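PDB 5Y0T: thermotoga maritima TmcAL from Thermotoga maritima, which belongs to the HIGH nucleotidyl transferase family of the HUP clan, with an alpha/beta fold, and holds adenosine-5'-rp-alpha-thio-triphosphate in a pocket. Local coordinates for residues Val6-Asn11 with Thr33-Ser38; Tyr10-Asn15 with Asp227-Asp232; Val49-Ala54 with Met238-Glu243; Arg55-Leu60 with His417-Arg422. One frame throughout, in Å; residues are numbered along the deposited sequence.

Contact 1: residues Val6-Asn11 with Thr33-Ser38. With TAT (adenosine-5'-rp-alpha-thio-triphosphate), chain E.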
# COMPACT_ATOMS: atom_id res chain seq x y z
N VAL A 6 -24.87 24.57 3.21
CA VAL A 6 -23.60 25.06 2.68
C VAL A 6 -22.68 23.86 2.43
O VAL A 6 -22.71 22.87 3.17
CB VAL A 6 -22.92 26.10 3.62
CG1 VAL A 6 -23.80 27.37 3.77
CG2 VAL A 6 -22.59 25.52 5.00
N VAL A 7 -21.90 23.97 1.36
CA VAL A 7 -20.94 22.94 0.95
C VAL A 7 -19.56 23.43 1.32
O VAL A 7 -19.17 24.51 0.90
CB VAL A 7 -21.01 22.68 -0.57
CG1 VAL A 7 -19.97 21.60 -0.98
CG2 VAL A 7 -22.43 22.28 -0.98
N VAL A 8 -18.83 22.68 2.15
CA VAL A 8 -17.62 23.22 2.76
C VAL A 8 -16.54 22.17 2.93
O VAL A 8 -16.80 20.98 2.89
CB VAL A 8 -17.91 23.85 4.16
CG1 VAL A 8 -18.96 24.96 4.07
CG2 VAL A 8 -18.37 22.76 5.14
N GLU A 9 -15.32 22.65 3.14
CA GLU A 9 -14.16 21.80 3.41
C GLU A 9 -13.54 22.26 4.73
O GLU A 9 -13.15 21.43 5.54
CB GLU A 9 -13.19 21.81 2.25
CG GLU A 9 -13.82 21.13 1.04
CD GLU A 9 -12.79 20.54 0.09
OE1 GLU A 9 -11.95 21.31 -0.41
OE2 GLU A 9 -12.80 19.31 -0.12
N TYR A 10 -13.34 23.58 4.86
CA TYR A 10 -12.86 24.16 6.11
C TYR A 10 -11.48 23.58 6.48
O TYR A 10 -11.32 22.99 7.54
CB TYR A 10 -13.86 23.91 7.27
CG TYR A 10 -15.18 24.67 7.18
CD1 TYR A 10 -15.30 25.84 6.42
CD2 TYR A 10 -16.31 24.23 7.88
CE1 TYR A 10 -16.51 26.55 6.35
CE2 TYR A 10 -17.51 24.93 7.81
CZ TYR A 10 -17.61 26.08 7.06
OH TYR A 10 -18.82 26.77 7.02
N ASN A 11 -10.49 23.81 5.61
CA ASN A 11 -9.18 23.17 5.73
C ASN A 11 -8.03 24.16 5.80
O ASN A 11 -7.21 24.21 4.88
CB ASN A 11 -8.95 22.22 4.54
CG ASN A 11 -7.69 21.36 4.70
OD1 ASN A 11 -7.18 21.19 5.80
ND2 ASN A 11 -7.17 20.85 3.59
N THR A 33 -29.09 25.98 9.91
CA THR A 33 -28.01 25.89 8.93
C THR A 33 -27.36 24.50 9.00
O THR A 33 -26.97 24.05 10.07
CB THR A 33 -26.95 26.97 9.19
OG1 THR A 33 -27.55 28.25 9.05
CG2 THR A 33 -25.78 26.85 8.22
N ILE A 34 -27.27 23.85 7.85
CA ILE A 34 -26.70 22.53 7.73
C ILE A 34 -25.50 22.59 6.80
O ILE A 34 -25.59 23.16 5.71
CB ILE A 34 -27.74 21.54 7.18
CG1 ILE A 34 -28.91 21.39 8.18
CG2 ILE A 34 -27.09 20.20 6.88
CD1 ILE A 34 -30.07 20.59 7.60
N ALA A 35 -24.38 22.02 7.22
CA ALA A 35 -23.19 21.97 6.35
C ALA A 35 -22.92 20.54 5.91
O ALA A 35 -23.06 19.63 6.72
CB ALA A 35 -21.97 22.54 7.06
N VAL A 36 -22.56 20.35 4.64
CA VAL A 36 -22.01 19.08 4.18
C VAL A 36 -20.55 19.36 3.92
O VAL A 36 -20.20 20.25 3.14
CB VAL A 36 -22.75 18.50 2.92
CG1 VAL A 36 -22.66 19.43 1.68
CG2 VAL A 36 -22.23 17.09 2.59
N MET A 37 -19.69 18.61 4.62
CA MET A 37 -18.28 18.91 4.74
C MET A 37 -17.43 17.70 4.32
O MET A 37 -17.70 16.58 4.72
CB MET A 37 -17.93 19.29 6.19
CG MET A 37 -16.50 19.80 6.41
SD MET A 37 -16.12 20.02 8.17
CE MET A 37 -15.77 18.31 8.60
N SER A 38 -16.41 17.95 3.51
CA SER A 38 -15.41 16.93 3.23
C SER A 38 -14.81 16.42 4.54
O SER A 38 -14.60 17.19 5.48
CB SER A 38 -14.31 17.48 2.33
OG SER A 38 -14.82 17.77 1.04
N1 TAT E . -14.90 35.30 1.00
C2 TAT E . -16.16 34.84 0.85
N3 TAT E . -16.47 33.53 0.85
C4 TAT E . -15.50 32.59 1.01
C5 TAT E . -14.12 33.02 1.20
C6 TAT E . -13.85 34.48 1.18
N6 TAT E . -12.60 34.96 1.35
N7 TAT E . -13.38 31.90 1.35
C8 TAT E . -14.22 30.84 1.27
N9 TAT E . -15.49 31.26 1.07
PA TAT E . -14.45 25.90 1.37
PB TAT E . -12.52 27.26 -0.38
PG TAT E . -10.00 28.65 -0.14
C1' TAT E . -16.68 30.39 0.91
O1A TAT E . -9.53 29.59 0.96
O1B TAT E . -11.84 26.32 -1.32
S1G TAT E . -15.31 24.85 -0.02
C2' TAT E . -16.48 29.44 -0.27
O2' TAT E . -16.72 30.09 -1.52
O2A TAT E . -14.25 25.25 2.73
O2B TAT E . -13.58 28.20 -0.91
O2G TAT E . -9.12 27.42 -0.28
C3' TAT E . -17.48 28.35 0.05
O3' TAT E . -18.80 28.70 -0.42
O3A TAT E . -13.00 26.44 0.93
O3B TAT E . -11.42 28.12 0.43
O3G TAT E . -10.34 29.30 -1.46
C4' TAT E . -17.48 28.32 1.57
O4' TAT E . -16.88 29.54 2.03
C5' TAT E . -16.66 27.14 2.12
O5' TAT E . -15.34 27.23 1.59
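Glu9 and Ser38 meet just past the last bridge of two parallel strands, and the carboxylate chain of Glu9 is worth tracing atom by atom. Its CB lies 3.6 Å from O2A of adenosine-5'-rp-alpha-thio-triphosphate (TAT). CG turns back over the serine, 3.5 Å from Ser38 OG, because it stands anti to the carbonyl carbon (chi1 -67°) and the chain then runs on extended. CD brings OE2 alongside the hydroxyl, and Ser38 OG donates to Glu9 OE2 over 2.8 Å, meeting the lone pair that faces away from the other carboxylate oxygen. Gln43 N also binds that OE2, so two donors fix the buried group.

Behind this tip the strands are joined in regular parallel fashion: Val6 N to Ile34 O, Val36 N to Val6 O, Val8 N to Val36 O and Ser38 N to Val8 O. Val6 and Val8 share one sheet face with Ala35 and Met37, where Val8 CG2 presses on Met37 CB at 3.7 Å. Val7 and Val36 lie side by side on the other. Met37 SD also makes an oblique Met-aromatic contact, 5.5 Å from the centroid of the Tyr10 ring. Past the last bridge the backbone turns, and Glu9 N (2.8 Å) and Tyr10 N (2.9 Å) both donate to TAT O2A.

The pair belongs to the beta-alpha-beta unit of strand 3-8, helix 15-28 and strand 32-38. Helix 79-92 packs on Val7 and Glu9, helix 15-28 touches Val6 and Tyr10, and strand 66-70 continues the sheet beyond Val36.

Contact 2: residues Tyr10-Asn15 with Asp227-Asp232. With TAT (adenosine-5'-rp-alpha-thio-triphosphate), chain E.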
# COMPACT_ATOMS: atom_id res chain seq x y z
N TYR A 10 -13.34 23.58 4.86
CA TYR A 10 -12.86 24.16 6.11
C TYR A 10 -11.48 23.58 6.48
O TYR A 10 -11.32 22.99 7.54
CB TYR A 10 -13.86 23.91 7.27
CG TYR A 10 -15.18 24.67 7.18
CD1 TYR A 10 -15.30 25.84 6.42
CD2 TYR A 10 -16.31 24.23 7.88
CE1 TYR A 10 -16.51 26.55 6.35
CE2 TYR A 10 -17.51 24.93 7.81
CZ TYR A 10 -17.61 26.08 7.06
OH TYR A 10 -18.82 26.77 7.02
N ASN A 11 -10.49 23.81 5.61
CA ASN A 11 -9.18 23.17 5.73
C ASN A 11 -8.03 24.16 5.80
O ASN A 11 -7.21 24.21 4.88
CB ASN A 11 -8.95 22.22 4.54
CG ASN A 11 -7.69 21.36 4.70
OD1 ASN A 11 -7.18 21.19 5.80
ND2 ASN A 11 -7.17 20.85 3.59
N PRO A 12 -7.95 24.95 6.88
CA PRO A 12 -8.80 25.04 8.07
C PRO A 12 -9.95 26.07 7.96
O PRO A 12 -10.02 26.81 6.97
CB PRO A 12 -7.81 25.48 9.15
CG PRO A 12 -6.97 26.50 8.38
CD PRO A 12 -6.79 25.88 6.99
N PHE A 13 -10.80 26.15 8.99
CA PHE A 13 -11.87 27.16 9.00
C PHE A 13 -11.21 28.49 9.24
O PHE A 13 -10.62 28.68 10.30
CB PHE A 13 -12.90 26.87 10.10
CG PHE A 13 -14.14 27.72 10.01
CD1 PHE A 13 -14.09 29.09 10.28
CD2 PHE A 13 -15.36 27.15 9.68
CE1 PHE A 13 -15.23 29.87 10.21
CE2 PHE A 13 -16.51 27.94 9.61
CZ PHE A 13 -16.44 29.29 9.85
N HIS A 14 -11.33 29.42 8.30
CA HIS A 14 -10.61 30.68 8.44
C HIS A 14 -11.57 31.86 8.39
O HIS A 14 -12.78 31.70 8.40
CB HIS A 14 -9.50 30.83 7.38
CG HIS A 14 -9.95 30.63 5.96
ND1 HIS A 14 -11.07 31.24 5.43
CD2 HIS A 14 -9.40 29.92 4.94
CE1 HIS A 14 -11.20 30.91 4.16
NE2 HIS A 14 -10.20 30.10 3.84
N ASN A 15 -11.01 33.06 8.38
CA ASN A 15 -11.85 34.26 8.41
C ASN A 15 -12.75 34.39 7.18
O ASN A 15 -13.87 34.89 7.28
CB ASN A 15 -10.96 35.49 8.56
CG ASN A 15 -10.32 35.57 9.93
OD1 ASN A 15 -10.80 34.94 10.88
ND2 ASN A 15 -9.23 36.33 10.04
N ASP A 227 -3.84 35.23 13.21
CA ASP A 227 -4.45 36.40 12.56
C ASP A 227 -5.42 36.03 11.42
O ASP A 227 -6.25 36.86 11.03
CB ASP A 227 -3.39 37.33 12.00
CG ASP A 227 -2.56 37.99 13.08
OD1 ASP A 227 -3.04 38.06 14.23
OD2 ASP A 227 -1.43 38.42 12.76
N SER A 228 -5.29 34.82 10.89
CA SER A 228 -6.11 34.37 9.76
C SER A 228 -7.36 33.58 10.14
O SER A 228 -8.19 33.28 9.27
CB SER A 228 -5.25 33.49 8.84
OG SER A 228 -4.08 34.18 8.44
N LEU A 229 -7.48 33.20 11.41
CA LEU A 229 -8.55 32.29 11.82
C LEU A 229 -9.40 32.91 12.92
O LEU A 229 -8.91 33.70 13.72
CB LEU A 229 -7.99 30.96 12.34
CG LEU A 229 -6.97 30.15 11.54
CD1 LEU A 229 -6.68 28.84 12.29
CD2 LEU A 229 -7.43 29.87 10.12
N PRO A 230 -10.68 32.54 12.97
CA PRO A 230 -11.48 32.89 14.14
C PRO A 230 -10.88 32.23 15.39
O PRO A 230 -10.25 31.17 15.29
CB PRO A 230 -12.87 32.31 13.82
CG PRO A 230 -12.89 32.15 12.34
CD PRO A 230 -11.47 31.82 11.94
N GLU A 231 -11.10 32.83 16.55
CA GLU A 231 -10.52 32.33 17.80
C GLU A 231 -10.84 30.86 18.08
O GLU A 231 -9.95 30.07 18.41
CB GLU A 231 -11.00 33.20 18.97
CG GLU A 231 -10.29 32.91 20.28
CD GLU A 231 -10.70 33.86 21.38
OE1 GLU A 231 -11.64 34.66 21.17
OE2 GLU A 231 -10.07 33.82 22.46
N ASP A 232 -12.10 30.47 17.93
CA ASP A 232 -12.44 29.07 18.23
C ASP A 232 -11.78 28.11 17.25
O ASP A 232 -11.50 26.95 17.60
CB ASP A 232 -13.95 28.85 18.22
CG ASP A 232 -14.65 29.43 19.43
OD1 ASP A 232 -13.98 29.69 20.46
OD2 ASP A 232 -15.88 29.62 19.37
N1 TAT E . -14.90 35.30 1.00
C2 TAT E . -16.16 34.84 0.85
N3 TAT E . -16.47 33.53 0.85
C4 TAT E . -15.50 32.59 1.01
C5 TAT E . -14.12 33.02 1.20
C6 TAT E . -13.85 34.48 1.18
N6 TAT E . -12.60 34.96 1.35
N7 TAT E . -13.38 31.90 1.35
C8 TAT E . -14.22 30.84 1.27
N9 TAT E . -15.49 31.26 1.07
PA TAT E . -14.45 25.90 1.37
PB TAT E . -12.52 27.26 -0.38
PG TAT E . -10.00 28.65 -0.14
C1' TAT E . -16.68 30.39 0.91
O1A TAT E . -9.53 29.59 0.96
O1B TAT E . -11.84 26.32 -1.32
S1G TAT E . -15.31 24.85 -0.02
C2' TAT E . -16.48 29.44 -0.27
O2' TAT E . -16.72 30.09 -1.52
O2A TAT E . -14.25 25.25 2.73
O2B TAT E . -13.58 28.20 -0.91
O2G TAT E . -9.12 27.42 -0.28
C3' TAT E . -17.48 28.35 0.05
O3' TAT E . -18.80 28.70 -0.42
O3A TAT E . -13.00 26.44 0.93
O3B TAT E . -11.42 28.12 0.43
O3G TAT E . -10.34 29.30 -1.46
C4' TAT E . -17.48 28.32 1.57
O4' TAT E . -16.88 29.54 2.03
C5' TAT E . -16.66 27.14 2.12
O5' TAT E . -15.34 27.23 1.59
O HOH W 1 -8.38 36.52 13.42
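Asn15, the residue with the largest buried area here, grips the turn Ser228-Pro230 with backbone and side chain together. Asn15 N donates to Ser228 O across 3.0 Å, at an N-H...O angle of 152°. Its amide lies against the same turn: ND2 makes a weak bond to Asp227 O, while OD1 sits 3.4 Å from Pro230 CD.

Pro230 also meets Phe13, crossing it at about a right angle, with CG reaching the ring edge at CD1 (3.9 Å). Leu229 starts away from the partner loop, yet its CG, anti to the carbonyl carbon (chi1 -50°), swings CD2 back among three residues. There CD2 touches Phe13 O (3.4 Å), His14 CB (3.6 Å) and Pro12 CG (3.8 Å). Pro12 follows a cis peptide bond, and helix 210-218 packs on Pro12 itself through Ile213 and Met217.

Held from behind in this way, His14 turns its ring to TAT, and NE2 donates to TAT O1A over 3.0 Å. His14 occupies the N-cap position of helix 15-28 and stacks on His17, which also binds the ligand; the two histidines are the outer members of the HxGH signature of this family.

Contact 3: residues Val49-Ala54 with Met238-Glu243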
# COMPACT_ATOMS: atom_id res chain seq x y z
N VAL A 49 -5.90 19.32 7.28
CA VAL A 49 -4.74 19.56 8.12
C VAL A 49 -5.03 19.10 9.57
O VAL A 49 -4.10 18.74 10.30
CB VAL A 49 -4.31 21.04 8.05
CG1 VAL A 49 -5.36 21.98 8.70
CG2 VAL A 49 -2.92 21.21 8.67
N ILE A 50 -6.30 19.10 9.96
CA ILE A 50 -6.76 18.40 11.18
C ILE A 50 -8.01 17.62 10.79
O ILE A 50 -8.58 17.89 9.74
CB ILE A 50 -7.09 19.34 12.35
CG1 ILE A 50 -8.08 20.43 11.90
CG2 ILE A 50 -5.82 19.97 12.93
CD1 ILE A 50 -8.43 21.40 13.06
N ASP A 51 -8.45 16.66 11.61
CA ASP A 51 -9.43 15.70 11.08
C ASP A 51 -10.86 16.23 11.11
O ASP A 51 -11.12 17.34 11.58
CB ASP A 51 -9.30 14.33 11.77
CG ASP A 51 -9.83 14.29 13.20
OD1 ASP A 51 -10.49 15.24 13.68
OD2 ASP A 51 -9.58 13.25 13.86
N LYS A 52 -11.78 15.43 10.59
CA LYS A 52 -13.14 15.91 10.36
C LYS A 52 -13.90 16.10 11.67
O LYS A 52 -14.82 16.91 11.76
CB LYS A 52 -13.90 14.93 9.44
CG LYS A 52 -14.11 13.56 10.09
CD LYS A 52 -14.51 12.51 9.05
CE LYS A 52 -14.68 11.14 9.71
NZ LYS A 52 -15.07 10.08 8.71
N PHE A 53 -13.51 15.36 12.71
CA PHE A 53 -14.18 15.52 14.01
C PHE A 53 -13.84 16.87 14.63
O PHE A 53 -14.70 17.57 15.18
CB PHE A 53 -13.79 14.36 14.93
CG PHE A 53 -14.13 13.00 14.35
CD1 PHE A 53 -15.44 12.62 14.18
CD2 PHE A 53 -13.13 12.13 13.97
CE1 PHE A 53 -15.75 11.37 13.64
CE2 PHE A 53 -13.43 10.89 13.42
CZ PHE A 53 -14.74 10.52 13.26
N ALA A 54 -12.58 17.26 14.52
CA ALA A 54 -12.16 18.58 14.97
C ALA A 54 -12.80 19.68 14.12
O ALA A 54 -13.30 20.69 14.64
CB ALA A 54 -10.63 18.69 14.94
N MET A 238 -4.92 24.40 17.74
CA MET A 238 -3.90 24.23 18.78
C MET A 238 -4.14 22.98 19.63
O MET A 238 -3.18 22.28 20.01
CB MET A 238 -3.84 25.47 19.67
CG MET A 238 -3.28 26.70 18.98
SD MET A 238 -1.55 26.50 18.49
CE MET A 238 -1.68 26.35 16.71
N ARG A 239 -5.41 22.72 19.94
CA ARG A 239 -5.79 21.52 20.70
C ARG A 239 -5.30 20.25 20.01
O ARG A 239 -4.72 19.36 20.64
CB ARG A 239 -7.31 21.44 20.88
CG ARG A 239 -7.77 20.22 21.69
CD ARG A 239 -9.28 20.01 21.59
NE ARG A 239 -9.65 19.36 20.33
CZ ARG A 239 -10.89 19.27 19.87
NH1 ARG A 239 -11.89 19.82 20.56
NH2 ARG A 239 -11.14 18.65 18.72
N GLU A 240 -5.53 20.17 18.70
CA GLU A 240 -5.15 18.98 17.96
C GLU A 240 -3.63 18.87 17.88
O GLU A 240 -3.07 17.77 17.96
CB GLU A 240 -5.77 18.99 16.55
CG GLU A 240 -7.28 18.97 16.55
CD GLU A 240 -7.83 17.72 17.18
OE1 GLU A 240 -7.63 16.65 16.58
OE2 GLU A 240 -8.45 17.79 18.29
N ILE A 241 -2.96 20.00 17.70
CA ILE A 241 -1.51 19.98 17.63
C ILE A 241 -0.91 19.59 19.00
O ILE A 241 0.01 18.78 19.05
CB ILE A 241 -0.97 21.35 17.16
CG1 ILE A 241 -1.42 21.60 15.72
CG2 ILE A 241 0.56 21.42 17.30
CD1 ILE A 241 -0.99 22.94 15.17
N ASN A 242 -1.46 20.14 20.08
CA ASN A 242 -1.02 19.79 21.44
C ASN A 242 -1.14 18.32 21.78
O ASN A 242 -0.38 17.82 22.62
CB ASN A 242 -1.80 20.58 22.48
CG ASN A 242 -1.48 22.04 22.47
OD1 ASN A 242 -0.44 22.44 21.93
ND2 ASN A 242 -2.35 22.86 23.05
N GLU A 243 -2.12 17.64 21.19
CA GLU A 243 -2.32 16.22 21.46
C GLU A 243 -1.69 15.31 20.41
O GLU A 243 -1.82 14.09 20.49
CB GLU A 243 -3.81 15.90 21.57
CG GLU A 243 -4.47 16.56 22.78
CD GLU A 243 -5.91 16.13 22.97
OE1 GLU A 243 -6.22 14.92 22.82
OE2 GLU A 243 -6.75 17.00 23.25
O HOH W 2 -6.85 16.35 13.90
O HOH W 3 -10.08 15.48 16.41
O HOH W 4 -13.90 17.77 17.96
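Ile50 and Glu240 mark the closest backbone approach, with CA atoms 7.0 Å apart, where a loop turning into helix 52-61 faces one side of helix 231-242. Asp51 is the N-cap of the first helix, its OD1 accepting from Ala54 N in a nearly straight bond (170°).

Glu240 carries the contact. Its chain is bent at chi2 (-62°), which turns the carboxylate aside toward Arg239 and leaves the carbons CG and CD against Ala54. Ile50 CG2 rests on Glu240 CB at 3.8 Å, the two side chains crossing at about a right angle. Ala54 CB then sits against the acid itself, 3.7 Å from CD and almost equally far from both oxygens. From the helix side Arg239 grips OE2 with two nitrogens lying flat in the guanidinium plane. NE, at 2.8 Å, takes the anti lone pair of Glu240 OE2, whereas NH2 reaches the same oxygen from above the carboxylate plane.

Water carries the polar traffic between the segments. One molecule links Asp51 N to Glu240 OE1, a second donates to both Asp51 OD1 and Glu240 OE1, and a third joins Phe53 O to Arg239 NH2.

Beyond the segments, Arg245 adds a salt bridge to Glu240 OE2, Glu57 holds Arg239 NH1, and Arg412 pairs with Asp51 OD2. Two acids stand close, Asp51 OD1 and Glu240 OE1 being 4.3 Å apart, but a water proton lies toward each and each has an arginine partner. Their buried charges are therefore probably tolerated as carboxylates, and the segments are joined through solvent and apolar touch.

Contact 4: residues Arg55-Leu60 with His417-Arg422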
# COMPACT_ATOMS: atom_id res chain seq x y z
N ARG A 55 -12.79 19.51 12.80
CA ARG A 55 -13.31 20.56 11.94
C ARG A 55 -14.85 20.64 12.04
O ARG A 55 -15.42 21.72 11.94
CB ARG A 55 -12.83 20.36 10.49
CG ARG A 55 -11.46 21.00 10.25
CD ARG A 55 -10.67 20.35 9.10
NE ARG A 55 -11.50 20.11 7.92
CZ ARG A 55 -11.84 18.90 7.50
NH1 ARG A 55 -11.38 17.82 8.13
NH2 ARG A 55 -12.62 18.76 6.43
N ALA A 56 -15.51 19.51 12.29
CA ALA A 56 -16.97 19.54 12.56
C ALA A 56 -17.29 20.37 13.79
O ALA A 56 -18.24 21.17 13.81
CB ALA A 56 -17.51 18.12 12.73
N GLU A 57 -16.48 20.21 14.84
CA GLU A 57 -16.73 20.97 16.05
C GLU A 57 -16.56 22.47 15.81
O GLU A 57 -17.35 23.29 16.31
CB GLU A 57 -15.82 20.52 17.20
CG GLU A 57 -16.13 21.26 18.47
CD GLU A 57 -15.27 20.85 19.65
OE1 GLU A 57 -14.68 19.75 19.64
OE2 GLU A 57 -15.19 21.66 20.60
N ILE A 58 -15.52 22.85 15.07
CA ILE A 58 -15.35 24.26 14.71
C ILE A 58 -16.57 24.79 13.94
O ILE A 58 -17.06 25.89 14.23
CB ILE A 58 -14.08 24.49 13.86
CG1 ILE A 58 -12.82 24.09 14.64
CG2 ILE A 58 -14.00 25.96 13.41
CD1 ILE A 58 -11.55 23.95 13.78
N ALA A 59 -17.08 24.01 13.01
CA ALA A 59 -18.22 24.46 12.20
C ALA A 59 -19.42 24.74 13.12
O ALA A 59 -20.07 25.79 13.02
CB ALA A 59 -18.58 23.42 11.14
N LEU A 60 -19.66 23.83 14.06
CA LEU A 60 -20.71 24.03 15.05
C LEU A 60 -20.50 25.31 15.85
O LEU A 60 -21.44 26.08 16.08
CB LEU A 60 -20.79 22.85 16.01
CG LEU A 60 -21.11 21.50 15.36
CD1 LEU A 60 -21.25 20.43 16.46
CD2 LEU A 60 -22.39 21.60 14.51
N HIS A 417 -18.18 9.60 18.63
CA HIS A 417 -19.57 9.83 18.24
C HIS A 417 -19.73 11.26 17.68
O HIS A 417 -18.82 12.07 17.84
CB HIS A 417 -20.50 9.57 19.45
CG HIS A 417 -20.59 8.11 19.79
ND1 HIS A 417 -19.81 7.52 20.76
CD2 HIS A 417 -21.31 7.11 19.22
CE1 HIS A 417 -20.07 6.22 20.81
NE2 HIS A 417 -20.98 5.95 19.89
N PRO A 418 -20.85 11.55 17.01
CA PRO A 418 -21.07 12.91 16.51
C PRO A 418 -20.77 13.95 17.57
O PRO A 418 -21.21 13.82 18.72
CB PRO A 418 -22.57 12.91 16.18
CG PRO A 418 -22.83 11.49 15.74
CD PRO A 418 -21.93 10.63 16.59
N ILE A 419 -20.03 14.98 17.19
CA ILE A 419 -19.76 16.07 18.13
C ILE A 419 -21.08 16.66 18.61
O ILE A 419 -21.99 16.86 17.81
CB ILE A 419 -18.91 17.18 17.48
CG1 ILE A 419 -17.66 16.59 16.80
CG2 ILE A 419 -18.58 18.30 18.50
CD1 ILE A 419 -16.85 15.67 17.71
N PHE A 420 -21.18 16.95 19.91
CA PHE A 420 -22.39 17.62 20.42
C PHE A 420 -22.05 18.81 21.31
O PHE A 420 -21.25 18.70 22.25
CB PHE A 420 -23.28 16.64 21.20
CG PHE A 420 -24.54 17.28 21.73
CD1 PHE A 420 -25.63 17.49 20.88
CD2 PHE A 420 -24.62 17.72 23.03
CE1 PHE A 420 -26.78 18.12 21.35
CE2 PHE A 420 -25.78 18.34 23.51
CZ PHE A 420 -26.85 18.54 22.66
N LEU A 421 -22.71 19.95 21.07
CA LEU A 421 -22.48 21.15 21.88
C LEU A 421 -23.80 21.66 22.39
O LEU A 421 -24.75 21.79 21.62
CB LEU A 421 -21.79 22.25 21.07
CG LEU A 421 -20.48 21.89 20.38
CD1 LEU A 421 -19.92 23.09 19.61
CD2 LEU A 421 -19.48 21.41 21.41
N ARG A 422 -23.87 21.95 23.69
CA ARG A 422 -25.07 22.54 24.25
C ARG A 422 -25.18 23.99 23.80
O ARG A 422 -24.18 24.62 23.47
CB ARG A 422 -25.07 22.45 25.77
CG ARG A 422 -25.03 21.02 26.26
CD ARG A 422 -25.22 20.95 27.76
NE ARG A 422 -26.55 21.41 28.14
CZ ARG A 422 -27.05 21.30 29.37
NH1 ARG A 422 -26.33 20.74 30.33
NH2 ARG A 422 -28.27 21.75 29.62
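Apolar packing of a helix on a strand joins Ala56, Glu57 and Leu60 to Ile419 and Leu421, near the C-terminal end of the chain. The short axes of helix 55-60 and strand 419-421 pass 8.7 Å apart and run 26° from parallel, and the helix meets Ile419 and Leu421, alternate residues of the strand.

Ile419 fills the place between two helical turns. Its CG2, anti to the backbone N, lies 3.8 Å from both CB and CG of Glu57. Leu60 CD1 comes in at a slant to the same methyl, at 4.0 Å, and also touches Ile419 O. Ala56 CB is a looser neighbour, 4.4 Å from Ile419 CG1. One turn along, Leu421 CD1 reaches Leu60 CB at 3.7 Å and skirts Glu57 O.

Of the Glu57 side chain it is the aliphatic part, CB and CG, that packs. The chain stays extended, with CG anti to the backbone N (chi1 -177°), and carries the carboxylate on to a salt bridge with Arg61.

Strand 419-421 pairs in parallel with strand 337-343, which also receives Ala56 and Leu60, while Val67 of strand 66-70 lies under the same helix. A helix laid nearly along the strands of a mixed sheet is the usual layering of an alpha/beta fold, and here helix 52-61 is the connection of a beta-alpha-beta crossover between parallel strands 32-38 and 66-70.

In the fold
From the N terminus, contact 1 closes first, a short loop that spans helix 15-28 and joins strands 3-8 and 32-38. Contact 2 starts from the same stretch, sharing Tyr10 and Asn11, but closes far later at residues 227-232, so both open beside TAT. Contacts 3 and 4 open after contact 1 has closed. Contact 3 crosses contact 2, and contact 4, closing near the C terminus, crosses both. Arg55 of contact 4 reaches back to the loop shared by contacts 1 and 2, probably bonding to the backbone oxygens of Glu9 and Tyr10. Helix 52-61, used by contacts 3 and 4, thus ties the paired strands 3-8 and 32-38 to helix 231-242 and to the late strand 419-421.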